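Local coordinates for protein transcriptional regulator (Corynebacterium diphtheriae, PDB 3LMM) that is of unknown function but probably acts as a transcriptional regulator, joining a Schlafen AlbA_2-type domain that holds cobalt to helix-turn-helix-like regions further along the chain, at residues Asp187-Leu193 against Leu231-Leu235; Val293-Pro297 against Trp324-Ser329. One frame throughout, in Å; residues are numbered along the deposited sequence.

Contact 1 closes before contact 2 opens along the chain, so the two follow each other in series; their centres lie 32 Å apart and their nearest atoms about 21 Å apart, without touching. Contact 1 sets the start of helix 190-199 against the end of helix 226-232. Contact 2 joins the loop between strand 289-293 and helix 298-311 to the turn between strands 320-325 and 330-336 of the six-stranded mixed sheet. Helix 264-278 connects them: residues near its start, Leu-265 and Glu-266, meet contact 1, and Val-278 at its end meets Trp-324 of contact 2. Both therefore belong to one region of the chain, away from the cobalt site formed around Asp-41, Phe-42 and Asp-90.

Contact 1: Asp187-Leu193 against Leu231-Leu235; sequences DARPAAL and LFTSL
The carbonyl oxygen of Phe-232 takes a hydrogen bond from the backbone N of Arg-189, with 2.9 Å between Phe-232 O and Arg-189 N and an N-H...O angle of 164°. The donor lies almost on the line of the carbonyl, and the same oxygen receives a CA-H...O contact from Ala-188 CA at 3.3 Å. The next residue, Thr-233, adds a weak hydrogen bond from OG1 to Asp-187 O, two residues before Arg-189, at 3.2 Å; its chi1 of -79° keeps the hydroxyl beside its own backbone N. Here a helix start meets a helix end: Arg-189 is the N-cap residue of helix 190-199, while Thr-233 is the first residue to leave the helical conformation after helix 226-232. Beneath these polar links the Phe-232 ring fills the apolar side, meeting Ala-192 CB through CD2 at 3.8 Å. Leu-193 crosses the phenylalanine side chain at about a right angle, its CD2 reaching Phe-232 CE2 at 3.9 Å. The small methyl of Ala-192 lets the helix come close, and Leu-212 and Leu-265 add further apolar contacts to the ring. At the outer side, Arg-189 passes its CD alongside Ser-234 N, and the bend at chi3 (75°) then turns NE. The far end of the arginine forms a salt bridge through NH2 with Glu-266 of helix 264-278.

Contact 2: Val293-Pro297 against Trp324-Ser329; sequences VPEIP and WIELDS
Strand 320-325 ends in a type I beta turn from Glu-326 to Ser-329, closed by the Ser-329 N to Glu-326 O bond of 3.2 Å, and the loop 293-297 approaches it most closely where Glu-295 faces Ser-329. Across this approach the Ser-329 hydroxyl donates to the carboxylate of Glu-295, with OG and OE1 2.6 Å apart. The hydroxyl comes from above the carboxylate plane, 48° out of it. Because its CB already points toward the loop, serine needs only a short hydroxyl to reach the acid. The other oxygen, Glu-295 OE2, lies at the edge of the Trp-324 indole, in the ring plane and 3.4 Å from CZ2, with carboxylate and ring planes 54° apart. That oxygen also forms a salt bridge with Lys-280 NZ, which pairs with Glu-326 OE2 as well; the shared lysine would offset the two like charges, whose OE2 atoms are 5.6 Å apart. The Ile-296 and Trp-324 side chains extend toward each other from opposite directions. A chi1 of 65° places Ile-296 CG1 between the backbone N and carbonyl carbon, and the extended branch beyond brings CD1 to 3.6 Å from Trp-324 CZ3. The other branch, CG2, approaches Ser-329 O, while Leu-331 touches both the isoleucine and the tryptophan. A buried acid and an aliphatic side chain thus meet the indole's six-membered ring where a beta hairpin, strands 320-325 and 330-336, meets the loop leading into helix 298-311.

Contact 1: Asp187-Leu193 against Leu231-Leu235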
loop_
_atom_site.group_PDB
_atom_site.type_symbol
_atom_site.label_atom_id
_atom_site.label_comp_id
_atom_site.label_asym_id
_atom_site.label_seq_id
_atom_site.Cartn_x
_atom_site.Cartn_y
_atom_site.Cartn_z
ATOM N N ASP A 187 -20.964 14.325 -19.131
ATOM C CA ASP A 187 -19.620 14.367 -19.695
ATOM C C ASP A 187 -18.918 13.017 -19.581
ATOM O O ASP A 187 -17.881 12.800 -20.200
ATOM C CB ASP A 187 -18.790 15.448 -18.990
ATOM C CG ASP A 187 -19.288 16.863 -19.274
ATOM O OD1 ASP A 187 -19.473 17.636 -18.300
ATOM O OD2 ASP A 187 -19.484 17.207 -20.466
ATOM N N ALA A 188 -19.489 12.120 -18.785
ATOM C CA ALA A 188 -18.923 10.791 -18.596
ATOM C C ALA A 188 -19.192 9.915 -19.814
ATOM O O ALA A 188 -20.348 9.697 -20.191
ATOM C CB ALA A 188 -19.519 10.151 -17.365
ATOM N N ARG A 189 -18.131 9.395 -20.422
ATOM C CA ARG A 189 -18.283 8.561 -21.610
ATOM C C ARG A 189 -18.805 7.181 -21.247
ATOM O O ARG A 189 -18.350 6.568 -20.282
ATOM C CB ARG A 189 -16.940 8.428 -22.333
ATOM C CG ARG A 189 -16.022 9.623 -22.126
ATOM C CD ARG A 189 -14.828 9.584 -23.049
ATOM N NE ARG A 189 -15.198 9.952 -24.403
ATOM C CZ ARG A 189 -14.899 9.227 -25.472
ATOM N NH1 ARG A 189 -15.269 9.638 -26.683
ATOM N NH2 ARG A 189 -14.241 8.083 -25.330
ATOM N N PRO A 190 -19.776 6.676 -22.016
ATOM C CA PRO A 190 -20.332 5.350 -21.737
ATOM C C PRO A 190 -19.270 4.256 -21.800
ATOM O O PRO A 190 -19.334 3.271 -21.072
ATOM C CB PRO A 190 -21.397 5.193 -22.816
ATOM C CG PRO A 190 -20.867 6.062 -23.938
ATOM C CD PRO A 190 -20.422 7.279 -23.193
ATOM N N ALA A 191 -18.293 4.450 -22.677
ATOM C CA ALA A 191 -17.212 3.493 -22.846
ATOM C C ALA A 191 -16.405 3.350 -21.562
ATOM O O ALA A 191 -15.992 2.246 -21.181
ATOM C CB ALA A 191 -16.297 3.936 -23.973
ATOM N N ALA A 192 -16.171 4.480 -20.905
ATOM C CA ALA A 192 -15.411 4.510 -19.663
ATOM C C ALA A 192 -16.220 3.832 -18.567
ATOM O O ALA A 192 -15.681 3.057 -17.776
ATOM C CB ALA A 192 -15.116 5.943 -19.278
ATOM N N LEU A 193 -17.513 4.134 -18.529
ATOM C CA LEU A 193 -18.377 3.548 -17.532
ATOM C C LEU A 193 -18.471 2.060 -17.755
ATOM O O LEU A 193 -18.466 1.269 -16.805
ATOM C CB LEU A 193 -19.763 4.164 -17.608
ATOM C CG LEU A 193 -19.830 5.522 -16.930
ATOM C CD1 LEU A 193 -21.061 6.265 -17.376
ATOM C CD2 LEU A 193 -19.815 5.335 -15.427
ATOM N N LEU A 231 -10.831 10.592 -14.963
ATOM C CA LEU A 231 -11.050 9.178 -15.254
ATOM C C LEU A 231 -12.182 8.793 -16.211
ATOM O O LEU A 231 -12.014 7.880 -17.017
ATOM C CB LEU A 231 -11.209 8.396 -13.946
ATOM C CG LEU A 231 -10.016 7.483 -13.623
ATOM C CD1 LEU A 231 -8.721 8.271 -13.709
ATOM C CD2 LEU A 231 -10.186 6.874 -12.243
ATOM N N PHE A 232 -13.321 9.476 -16.141
ATOM C CA PHE A 232 -14.432 9.130 -17.015
ATOM C C PHE A 232 -14.722 10.121 -18.136
ATOM O O PHE A 232 -15.696 9.965 -18.877
ATOM C CB PHE A 232 -15.687 8.924 -16.188
ATOM C CG PHE A 232 -15.590 7.778 -15.235
ATOM C CD1 PHE A 232 -15.073 7.953 -13.959
ATOM C CD2 PHE A 232 -16.034 6.517 -15.609
ATOM C CE1 PHE A 232 -15.004 6.880 -13.058
ATOM C CE2 PHE A 232 -15.968 5.437 -14.717
ATOM C CZ PHE A 232 -15.456 5.620 -13.439
ATOM N N THR A 233 -13.864 11.124 -18.268
ATOM C CA THR A 233 -14.008 12.167 -19.278
ATOM C C THR A 233 -12.760 12.266 -20.138
ATOM O O THR A 233 -11.639 12.167 -19.631
ATOM C CB THR A 233 -14.232 13.533 -18.603
ATOM O OG1 THR A 233 -15.599 13.638 -18.185
ATOM C CG2 THR A 233 -13.873 14.673 -19.543
ATOM N N SER A 234 -12.944 12.481 -21.436
ATOM C CA SER A 234 -11.791 12.603 -22.323
ATOM C C SER A 234 -10.924 13.786 -21.921
ATOM O O SER A 234 -11.433 14.891 -21.724
ATOM C CB SER A 234 -12.240 12.739 -23.790
ATOM O OG SER A 234 -13.242 13.718 -24.000
ATOM N N LEU A 235 -9.621 13.560 -21.788
ATOM C CA LEU A 235 -8.742 14.655 -21.402
ATOM C C LEU A 235 -8.066 15.260 -22.626
ATOM O O LEU A 235 -6.964 15.804 -22.545
ATOM C CB LEU A 235 -7.683 14.201 -20.378
ATOM C CG LEU A 235 -6.481 13.392 -20.877
ATOM C CD1 LEU A 235 -5.544 13.093 -19.727
ATOM C CD2 LEU A 235 -6.988 12.121 -21.530
HETATM O O HOH W 1 -15.647 13.159 -23.583
#

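Contact 2: Val293-Pro297 against Trp324-Ser329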
loop_
_atom_site.group_PDB
_atom_site.type_symbol
_atom_site.label_atom_id
_atom_site.label_comp_id
_atom_site.label_asym_id
_atom_site.label_seq_id
_atom_site.Cartn_x
_atom_site.Cartn_y
_atom_site.Cartn_z
ATOM N N VAL A 293 4.217 -19.025 -20.129
ATOM C CA VAL A 293 4.653 -17.980 -19.192
ATOM C C VAL A 293 5.080 -16.693 -19.918
ATOM O O VAL A 293 6.024 -16.712 -20.710
ATOM C CB VAL A 293 5.865 -18.469 -18.381
ATOM C CG1 VAL A 293 6.336 -17.385 -17.453
ATOM C CG2 VAL A 293 5.517 -19.731 -17.638
ATOM N N PRO A 294 4.407 -15.555 -19.643
ATOM C CA PRO A 294 4.799 -14.309 -20.327
ATOM C C PRO A 294 6.227 -13.801 -20.021
ATOM O O PRO A 294 6.793 -14.103 -18.971
ATOM C CB PRO A 294 3.705 -13.320 -19.909
ATOM C CG PRO A 294 3.258 -13.834 -18.580
ATOM C CD PRO A 294 3.252 -15.337 -18.753
ATOM N N GLU A 295 6.798 -13.046 -20.960
ATOM C CA GLU A 295 8.142 -12.493 -20.820
ATOM C C GLU A 295 8.300 -11.809 -19.486
ATOM O O GLU A 295 9.389 -11.758 -18.930
ATOM C CB GLU A 295 8.431 -11.473 -21.905
ATOM C CG GLU A 295 8.208 -11.940 -23.314
ATOM C CD GLU A 295 9.370 -11.566 -24.190
ATOM O OE1 GLU A 295 10.453 -12.166 -23.981
ATOM O OE2 GLU A 295 9.213 -10.671 -25.057
ATOM N N ILE A 296 7.226 -11.202 -19.007
ATOM C CA ILE A 296 7.257 -10.589 -17.686
ATOM C C ILE A 296 5.880 -10.761 -17.067
ATOM O O ILE A 296 4.860 -10.531 -17.714
ATOM C CB ILE A 296 7.689 -9.090 -17.697
ATOM C CG1 ILE A 296 6.685 -8.224 -18.420
ATOM C CG2 ILE A 296 9.048 -8.950 -18.352
ATOM C CD1 ILE A 296 7.136 -6.762 -18.458
ATOM N N PRO A 297 5.837 -11.204 -15.806
ATOM C CA PRO A 297 4.567 -11.417 -15.108
ATOM C C PRO A 297 3.537 -10.316 -15.278
ATOM O O PRO A 297 3.764 -9.177 -14.891
ATOM C CB PRO A 297 4.997 -11.611 -13.661
ATOM C CG PRO A 297 6.352 -10.928 -13.589
ATOM C CD PRO A 297 6.978 -11.334 -14.886
ATOM N N TRP A 324 8.968 -0.766 -24.772
ATOM C CA TRP A 324 9.205 -2.189 -24.610
ATOM C C TRP A 324 10.364 -2.627 -25.492
ATOM O O TRP A 324 10.351 -2.380 -26.692
ATOM C CB TRP A 324 7.948 -2.951 -25.011
ATOM C CG TRP A 324 8.127 -4.417 -25.046
ATOM C CD1 TRP A 324 8.677 -5.160 -26.056
ATOM C CD2 TRP A 324 7.776 -5.335 -24.021
ATOM N NE1 TRP A 324 8.688 -6.490 -25.718
ATOM C CE2 TRP A 324 8.137 -6.627 -24.471
ATOM C CE3 TRP A 324 7.191 -5.197 -22.759
ATOM C CZ2 TRP A 324 7.924 -7.775 -23.702
ATOM C CZ3 TRP A 324 6.983 -6.334 -21.994
ATOM C CH2 TRP A 324 7.347 -7.607 -22.468
ATOM N N ILE A 325 11.355 -3.287 -24.904
ATOM C CA ILE A 325 12.514 -3.760 -25.659
ATOM C C ILE A 325 12.382 -5.236 -25.996
ATOM O O ILE A 325 12.449 -6.085 -25.112
ATOM C CB ILE A 325 13.786 -3.587 -24.856
ATOM C CG1 ILE A 325 13.788 -2.205 -24.231
ATOM C CG2 ILE A 325 14.987 -3.750 -25.744
ATOM C CD1 ILE A 325 13.472 -1.143 -25.203
ATOM N N GLU A 326 12.230 -5.540 -27.279
ATOM C CA GLU A 326 12.060 -6.917 -27.740
ATOM C C GLU A 326 13.100 -7.942 -27.302
ATOM O O GLU A 326 12.793 -8.867 -26.554
ATOM C CB GLU A 326 11.988 -6.940 -29.265
ATOM C CG GLU A 326 10.730 -6.335 -29.853
ATOM C CD GLU A 326 9.538 -7.264 -29.766
ATOM O OE1 GLU A 326 9.625 -8.381 -30.321
ATOM O OE2 GLU A 326 8.519 -6.882 -29.147
ATOM N N LEU A 327 14.322 -7.778 -27.798
ATOM C CA LEU A 327 15.403 -8.707 -27.520
ATOM C C LEU A 327 15.851 -8.821 -26.064
ATOM O O LEU A 327 16.488 -9.803 -25.682
ATOM C CB LEU A 327 16.600 -8.377 -28.421
ATOM C CG LEU A 327 16.314 -8.538 -29.922
ATOM C CD1 LEU A 327 17.527 -8.132 -30.750
ATOM C CD2 LEU A 327 15.938 -9.988 -30.208
ATOM N N ASP A 328 15.511 -7.834 -25.247
ATOM C CA ASP A 328 15.904 -7.862 -23.845
ATOM C C ASP A 328 14.731 -8.180 -22.942
ATOM O O ASP A 328 14.887 -8.354 -21.733
ATOM C CB ASP A 328 16.522 -6.522 -23.452
ATOM C CG ASP A 328 17.894 -6.325 -24.059
ATOM O OD1 ASP A 328 18.745 -7.222 -23.845
ATOM O OD2 ASP A 328 18.128 -5.294 -24.741
ATOM N N SER A 329 13.555 -8.271 -23.550
ATOM C CA SER A 329 12.332 -8.550 -22.818
ATOM C C SER A 329 12.158 -7.548 -21.696
ATOM O O SER A 329 11.579 -7.881 -20.671
ATOM C CB SER A 329 12.355 -9.954 -22.212
ATOM O OG SER A 329 12.601 -10.949 -23.177
#